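Local coordinates for aq_2013 protein (Aquifex aeolicus, PDB 2P6C) that is of unknown function but belongs to the YjbQ (UPF0047) family and is seen as an assembly of three subunits, at residues R20-V25 with Q115-A120; G37-S42 with V130-I135; T47-I52 with L94-Q99. All blocks are in the same frame, centred on the assembly; numbering follows the deposited sequence.

Contact 1 of 3, residues R20-V25 with Q115-A120; sequences RITDEV and QEIFYA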
# COMPACT_ATOMS: atom_id res chain seq x y z
N ARG A 20 13.54 6.20 -12.52
CA ARG A 20 12.43 5.76 -13.33
C ARG A 20 12.61 4.31 -13.71
O ARG A 20 13.66 3.88 -14.16
CB ARG A 20 12.40 6.62 -14.59
CG ARG A 20 11.77 7.99 -14.34
CD ARG A 20 11.64 8.78 -15.64
NE ARG A 20 10.80 9.96 -15.42
CZ ARG A 20 11.37 11.01 -14.82
NH1 ARG A 20 12.65 10.99 -14.50
NH2 ARG A 20 10.61 12.05 -14.46
N ILE A 21 11.57 3.51 -13.49
CA ILE A 21 11.66 2.05 -13.84
C ILE A 21 10.44 1.63 -14.60
O ILE A 21 10.19 0.45 -14.82
CB ILE A 21 11.80 1.09 -12.61
CG1 ILE A 21 10.64 1.34 -11.65
CG2 ILE A 21 13.12 1.40 -11.86
CD1 ILE A 21 10.58 0.31 -10.52
N THR A 22 9.62 2.57 -15.06
CA THR A 22 8.43 2.21 -15.81
C THR A 22 8.75 1.36 -17.05
O THR A 22 8.12 0.33 -17.28
CB THR A 22 7.64 3.46 -16.25
OG1 THR A 22 7.18 4.15 -15.08
CG2 THR A 22 6.45 3.07 -17.11
N ASP A 23 9.73 1.78 -17.84
CA ASP A 23 10.09 1.01 -19.03
C ASP A 23 10.62 -0.36 -18.66
O ASP A 23 10.41 -1.32 -19.39
CB ASP A 23 11.11 1.77 -19.88
CG ASP A 23 10.46 2.83 -20.75
OD1 ASP A 23 9.21 2.86 -20.82
OD2 ASP A 23 11.21 3.61 -21.37
N GLU A 24 11.30 -0.47 -17.52
CA GLU A 24 11.78 -1.75 -17.06
C GLU A 24 10.64 -2.70 -16.80
O GLU A 24 10.69 -3.87 -17.16
CB GLU A 24 12.54 -1.53 -15.76
CG GLU A 24 14.03 -1.80 -15.95
CD GLU A 24 14.69 -0.47 -16.24
OE1 GLU A 24 13.99 0.54 -16.31
OE2 GLU A 24 15.90 -0.46 -16.36
N VAL A 25 9.61 -2.17 -16.16
CA VAL A 25 8.42 -2.97 -15.82
C VAL A 25 7.65 -3.32 -17.09
O VAL A 25 7.13 -4.43 -17.22
CB VAL A 25 7.46 -2.21 -14.86
CG1 VAL A 25 6.17 -3.02 -14.65
CG2 VAL A 25 8.15 -1.96 -13.52
N GLN A 115 0.76 8.73 -14.44
CA GLN A 115 1.43 7.76 -13.57
C GLN A 115 2.80 7.31 -14.13
O GLN A 115 2.94 6.97 -15.30
CB GLN A 115 0.50 6.55 -13.39
CG GLN A 115 -0.60 6.80 -12.35
CD GLN A 115 -1.41 5.54 -12.14
OE1 GLN A 115 -1.66 4.76 -13.04
NE2 GLN A 115 -1.84 5.37 -10.88
N GLU A 116 3.79 7.26 -13.26
CA GLU A 116 5.13 6.79 -13.60
C GLU A 116 5.60 5.99 -12.39
O GLU A 116 5.38 6.40 -11.26
CB GLU A 116 6.07 7.96 -13.86
CG GLU A 116 7.55 7.58 -13.99
CD GLU A 116 7.90 7.00 -15.35
OE1 GLU A 116 7.03 6.99 -16.25
OE2 GLU A 116 9.06 6.55 -15.52
N ILE A 117 6.23 4.85 -12.63
CA ILE A 117 6.72 4.02 -11.53
C ILE A 117 8.16 4.39 -11.22
O ILE A 117 9.00 4.47 -12.12
CB ILE A 117 6.70 2.52 -11.91
CG1 ILE A 117 5.30 2.12 -12.38
CG2 ILE A 117 7.11 1.67 -10.70
CD1 ILE A 117 5.23 0.70 -12.91
N PHE A 118 8.47 4.62 -9.95
CA PHE A 118 9.83 4.96 -9.56
C PHE A 118 10.36 4.04 -8.49
O PHE A 118 9.60 3.47 -7.71
CB PHE A 118 9.92 6.37 -8.98
CG PHE A 118 9.68 7.47 -9.96
CD1 PHE A 118 8.39 7.89 -10.25
CD2 PHE A 118 10.75 8.14 -10.56
CE1 PHE A 118 8.16 8.96 -11.11
CE2 PHE A 118 10.54 9.20 -11.42
CZ PHE A 118 9.24 9.62 -11.70
N TYR A 119 11.68 3.89 -8.47
CA TYR A 119 12.35 3.18 -7.40
C TYR A 119 12.88 4.30 -6.57
O TYR A 119 13.71 5.07 -7.03
CB TYR A 119 13.54 2.34 -7.92
CG TYR A 119 14.37 1.78 -6.78
CD1 TYR A 119 13.79 0.89 -5.86
CD2 TYR A 119 15.72 2.11 -6.63
CE1 TYR A 119 14.55 0.37 -4.81
CE2 TYR A 119 16.48 1.59 -5.57
CZ TYR A 119 15.88 0.72 -4.66
OH TYR A 119 16.61 0.23 -3.59
N ALA A 120 12.32 4.45 -5.38
CA ALA A 120 12.75 5.54 -4.54
C ALA A 120 13.76 5.04 -3.49
O ALA A 120 13.43 4.36 -2.53
CB ALA A 120 11.49 6.15 -3.91

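Contact 2 of 3, residues G37-S42 with V130-I135; sequences GLCLVS and VVIKII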
# COMPACT_ATOMS: atom_id res chain seq x y z
N GLY A 37 -3.87 -9.49 -16.42
CA GLY A 37 -3.33 -9.96 -15.15
C GLY A 37 -2.95 -8.88 -14.16
O GLY A 37 -3.39 -7.73 -14.25
N LEU A 38 -2.13 -9.26 -13.19
CA LEU A 38 -1.67 -8.35 -12.17
C LEU A 38 -0.15 -8.30 -12.19
O LEU A 38 0.52 -9.29 -12.47
CB LEU A 38 -2.15 -8.85 -10.81
CG LEU A 38 -3.64 -8.57 -10.58
CD1 LEU A 38 -4.12 -9.02 -9.20
CD2 LEU A 38 -3.99 -7.08 -10.69
N CYS A 39 0.41 -7.14 -11.89
CA CYS A 39 1.85 -6.95 -11.90
C CYS A 39 2.32 -6.26 -10.62
O CYS A 39 2.11 -5.06 -10.45
CB CYS A 39 2.24 -6.12 -13.12
SG CYS A 39 4.00 -5.68 -13.22
N LEU A 40 2.94 -7.03 -9.73
CA LEU A 40 3.48 -6.51 -8.47
C LEU A 40 4.91 -6.02 -8.67
O LEU A 40 5.74 -6.71 -9.27
CB LEU A 40 3.47 -7.61 -7.40
CG LEU A 40 4.27 -7.36 -6.11
CD1 LEU A 40 3.61 -6.26 -5.25
CD2 LEU A 40 4.35 -8.65 -5.31
N VAL A 41 5.20 -4.82 -8.16
CA VAL A 41 6.54 -4.23 -8.25
C VAL A 41 6.83 -3.79 -6.84
O VAL A 41 6.23 -2.85 -6.32
CB VAL A 41 6.55 -3.04 -9.20
CG1 VAL A 41 7.98 -2.60 -9.45
CG2 VAL A 41 5.86 -3.42 -10.51
N SER A 42 7.78 -4.47 -6.21
CA SER A 42 8.08 -4.22 -4.82
C SER A 42 9.56 -4.18 -4.47
O SER A 42 10.35 -4.96 -5.00
CB SER A 42 7.39 -5.32 -4.00
OG SER A 42 7.50 -5.09 -2.61
N VAL A 130 14.64 -4.92 -6.67
CA VAL A 130 13.22 -4.72 -6.79
C VAL A 130 12.70 -5.97 -7.50
O VAL A 130 13.33 -6.42 -8.45
CB VAL A 130 12.92 -3.51 -7.69
CG1 VAL A 130 11.49 -3.61 -8.22
CG2 VAL A 130 13.10 -2.19 -6.95
N VAL A 131 11.61 -6.57 -6.97
CA VAL A 131 10.99 -7.74 -7.65
C VAL A 131 9.78 -7.34 -8.45
O VAL A 131 9.00 -6.48 -8.04
CB VAL A 131 10.64 -8.92 -6.68
CG1 VAL A 131 9.73 -8.45 -5.53
CG2 VAL A 131 9.92 -10.02 -7.43
N ILE A 132 9.71 -7.92 -9.66
CA ILE A 132 8.53 -7.81 -10.52
C ILE A 132 7.91 -9.19 -10.62
O ILE A 132 8.51 -10.12 -11.09
CB ILE A 132 8.92 -7.36 -11.94
CG1 ILE A 132 9.55 -5.98 -11.90
CG2 ILE A 132 7.64 -7.27 -12.81
CD1 ILE A 132 10.24 -5.60 -13.22
N LYS A 133 6.67 -9.30 -10.13
CA LYS A 133 6.01 -10.58 -10.20
C LYS A 133 4.68 -10.42 -10.91
O LYS A 133 3.81 -9.67 -10.50
CB LYS A 133 5.79 -11.08 -8.78
CG LYS A 133 5.33 -12.54 -8.75
CD LYS A 133 6.44 -13.50 -9.21
CE LYS A 133 6.26 -14.91 -8.63
NZ LYS A 133 7.53 -15.63 -8.68
N ILE A 134 4.60 -11.14 -12.06
CA ILE A 134 3.40 -11.08 -12.90
C ILE A 134 2.68 -12.41 -12.95
O ILE A 134 3.29 -13.47 -13.06
CB ILE A 134 3.85 -10.71 -14.32
CG1 ILE A 134 4.41 -9.28 -14.30
CG2 ILE A 134 2.61 -10.74 -15.25
CD1 ILE A 134 5.09 -8.75 -15.58
N ILE A 135 1.34 -12.37 -12.85
CA ILE A 135 0.47 -13.59 -12.96
C ILE A 135 -0.73 -13.18 -13.79
O ILE A 135 -1.18 -12.04 -13.76
CB ILE A 135 0.06 -14.27 -11.63
CG1 ILE A 135 -0.81 -13.31 -10.75
CG2 ILE A 135 1.28 -14.71 -10.77
CD1 ILE A 135 -1.55 -13.94 -9.53

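Contact 3 of 3, residues T47-I52 with L94-Q99; sequences TSSVII and LLTHLQ. With PO4 (phosphate ion), chain C.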
# COMPACT_ATOMS: atom_id res chain seq x y z
N THR A 47 14.69 0.03 3.23
CA THR A 47 15.23 1.38 3.15
C THR A 47 15.07 2.00 1.74
O THR A 47 15.77 2.93 1.36
CB THR A 47 16.71 1.30 3.53
OG1 THR A 47 17.34 0.31 2.72
CG2 THR A 47 16.84 0.90 5.00
N SER A 48 14.12 1.44 1.00
CA SER A 48 13.79 1.87 -0.34
C SER A 48 12.38 1.38 -0.64
O SER A 48 11.90 0.40 -0.06
CB SER A 48 14.78 1.28 -1.35
OG SER A 48 14.72 -0.14 -1.40
N SER A 49 11.71 2.07 -1.57
CA SER A 49 10.34 1.70 -1.98
C SER A 49 10.12 1.89 -3.49
O SER A 49 10.80 2.69 -4.14
CB SER A 49 9.33 2.60 -1.21
OG SER A 49 9.40 2.35 0.20
N VAL A 50 9.19 1.04 -4.07
CA VAL A 50 8.54 1.33 -5.35
C VAL A 50 7.26 2.07 -5.09
O VAL A 50 6.39 1.67 -4.32
CB VAL A 50 8.21 0.04 -6.12
CG1 VAL A 50 7.51 0.38 -7.46
CG2 VAL A 50 9.47 -0.74 -6.43
N ILE A 51 7.24 3.27 -5.72
CA ILE A 51 6.15 4.27 -5.59
C ILE A 51 5.71 4.63 -7.01
O ILE A 51 6.45 4.50 -7.97
CB ILE A 51 6.49 5.56 -4.69
CG1 ILE A 51 7.60 6.37 -5.37
CG2 ILE A 51 7.02 5.11 -3.32
CD1 ILE A 51 7.77 7.76 -4.75
N ILE A 52 4.50 5.17 -7.08
CA ILE A 52 3.97 5.77 -8.29
C ILE A 52 3.74 7.23 -8.03
O ILE A 52 3.01 7.62 -7.12
CB ILE A 52 2.63 5.12 -8.66
CG1 ILE A 52 2.88 3.73 -9.27
CG2 ILE A 52 1.91 5.97 -9.72
CD1 ILE A 52 1.59 2.94 -9.48
N LEU A 94 8.23 3.04 5.35
CA LEU A 94 6.92 2.85 5.95
C LEU A 94 5.91 3.83 5.34
O LEU A 94 4.82 3.46 4.94
CB LEU A 94 7.03 3.07 7.47
CG LEU A 94 6.64 1.84 8.31
CD1 LEU A 94 6.25 2.21 9.74
CD2 LEU A 94 5.46 1.07 7.72
N LEU A 95 6.30 5.10 5.33
CA LEU A 95 5.54 6.25 4.84
C LEU A 95 5.00 6.07 3.40
O LEU A 95 3.82 6.26 3.12
CB LEU A 95 6.45 7.48 4.90
CG LEU A 95 5.82 8.64 5.67
CD1 LEU A 95 6.36 10.00 5.23
CD2 LEU A 95 4.30 8.71 5.50
N THR A 96 5.94 5.79 2.51
CA THR A 96 5.66 5.68 1.08
C THR A 96 5.12 4.32 0.67
O THR A 96 4.57 4.18 -0.42
CB THR A 96 6.93 5.93 0.22
OG1 THR A 96 7.98 5.05 0.64
CG2 THR A 96 7.39 7.37 0.35
N HIS A 97 5.29 3.32 1.53
CA HIS A 97 4.88 1.95 1.24
C HIS A 97 5.86 1.32 0.25
O HIS A 97 6.13 1.88 -0.81
CB HIS A 97 3.47 1.86 0.67
CG HIS A 97 2.86 0.50 0.84
ND1 HIS A 97 2.85 -0.16 2.05
CD2 HIS A 97 2.23 -0.32 -0.04
CE1 HIS A 97 2.25 -1.33 1.91
NE2 HIS A 97 1.87 -1.45 0.65
N LEU A 98 6.34 0.13 0.58
CA LEU A 98 7.38 -0.58 -0.22
C LEU A 98 6.95 -0.99 -1.66
O LEU A 98 7.78 -1.23 -2.54
CB LEU A 98 7.82 -1.82 0.56
CG LEU A 98 6.96 -3.06 0.26
CD1 LEU A 98 7.65 -4.35 0.69
CD2 LEU A 98 5.62 -3.03 0.99
N GLN A 99 5.66 -1.06 -1.97
CA GLN A 99 5.24 -1.59 -3.27
C GLN A 99 3.99 -0.99 -3.92
O GLN A 99 3.30 -0.15 -3.36
CB GLN A 99 4.99 -3.09 -3.08
CG GLN A 99 3.68 -3.33 -2.29
CD GLN A 99 3.50 -4.75 -1.74
OE1 GLN A 99 2.39 -5.14 -1.38
NE2 GLN A 99 4.60 -5.50 -1.64
P PO4 C . 18.94 -3.06 3.71
O1 PO4 C . 19.87 -3.79 4.61
O2 PO4 C . 19.46 -3.18 2.39
O3 PO4 C . 17.64 -3.55 3.99
O4 PO4 C . 18.95 -1.56 4.10
O HOH W 1 4.21 2.90 -2.84

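Contact 1 of 3, residues R20-V25 with Q115-A120
Ile117 pushes its two branches into a hollow between Ile21 and Val25. Its CG2 lies 3.7 Å from Ile21 CG1 and equally near Ile21 CD1, while its CD1 reaches Val25 CG2 at 4.0 Å; both isoleucine and valine meet it at about a right angle. Further along, Ile21 CG2 rests on Tyr119 CB. One backbone bond, Ile21 N to Ile117 O (3.1 Å), and one to a side chain, Ile117 N to Thr22 OG1 (2.7 Å), fix the two segments. This is where edge strand 17-20 of a three-stranded antiparallel sheet runs into helix 22-32, with Ile21 as the N-cap. Thr22 OG1, anti to its carbonyl carbon (chi1 -63°), accepts the N-H of Ile117 at the first residue of the helix. On the other side of the sheet, Arg20 and Phe118 form a non-hydrogen-bonded pair and lie alongside each other. Arg20 CG touches both Phe118 CE2 (3.4 Å) and Glu116 OE2 (3.3 Å). Its chain runs extended past the ring, leaving a guanidinium face over Phe118 CE2, with the two planes 66° apart. The salt bridge from Arg20 NE to Glu116 OE2 is long, 3.8 Å, and Arg20 NH2 pairs with Asp55.

Contact 2 of 3, residues G37-S42 with V130-I135
Strands 37-42 and 130-135 run antiparallel at 169°, their axes 4.7 Å apart, joined by six backbone hydrogen bonds. They are the central pair of a four-stranded antiparallel sheet, flanked by strand 2-10 beyond 130-135 and strand 99-104 beyond 37-42. Leu38 with Ile135, Leu40 with Lys133 and Ser42 with Val131 are the hydrogen-bonded pairs; Leu40 N to Lys133 O and Lys133 N to Leu40 O both measure 2.9 Å. Cys39, Val41, Ile132 and Ile134 share the face packed by helix 22-32. There Cys39 SG, anti to its own N (chi1 176°), rests against two isoleucines, 3.8 Å from Ile134 CG1 and 4.0 Å from Ile132 CG2, and Val41 CG1 leans obliquely on Val130 CG1. The opposite face meets the other subunits: Leu40 packs on Leu38 of the third subunit, and Ile135 meets Ile135 of both other chains. Lys133 turns its amine away from strand 37-42 to Thr5 and to Glu36 of the third subunit, which probably favours its charged form. At the far end of the pair, Val131 CG1 sits between its backbone N and carbonyl carbon (chi1 56°), which brings it to 3.6 Å from Ser42 O.

Contact 3 of 3, residues T47-I52 with L94-Q99
Ser49 OG donates to Thr96 OG1 at 3.1 Å, a hydroxyl-to-hydroxyl bond linking strand 48-53 to the last turn of helix 87-96. One residue on, Val50 N bonds to Leu98 O at 3.1 Å; the donor stands 57° out of the carbonyl plane, well away from the usual lone-pair directions. Beside these polar links, Ile51 CG2 comes within 3.6 Å of Thr96 CB, the two side chains meeting at a slant. A water bridges Val50 O (2.9 Å) and Thr96 O (2.8 Å), though it has more acceptors nearby than protons to give. Thr96 OG1 is held between its own N and carbonyl carbon (chi1 55°) and also bonds to Lys92 O, one turn back in the helix. His97 then breaks the helix with a positive phi of 74°, and Leu98 CD2 lies over one face of its ring toward the rim. That imidazole meets His97 of both other subunits edge-to-face. Just before the strand, Thr47 OG1 donates to phosphate O4 at 2.8 Å, and His45 and Arg126 bind the same ion; it probably came from the crystallisation liquor, but the cluster has the make-up of an anion-binding site.

In the fold
The three contacts tie together two antiparallel sheets. Contact 1 and contact 3, with centres about 12 Å apart, share the three-stranded sheet: strand 116-121 lies between 17-20 and 48-53, and Phe118 N approaches Ile51 O at 2.8 Å. Contact 2, in the four-stranded sheet, has its centre about 12 Å from that of contact 1, and their side chains interlock where Tyr119 CD1 comes 3.3 Å from Val130 CG2 and Val25 CG1 lies 3.7 Å from Cys39 SG. The centre of contact 2 is about 14 Å from that of contact 3, and the two meet through Ser42 OG and Gln99 NE2 at 3.1 Å. Contacts 2 and 3 both touch the third subunit, and the phosphate sits at the Thr47 end of contact 3.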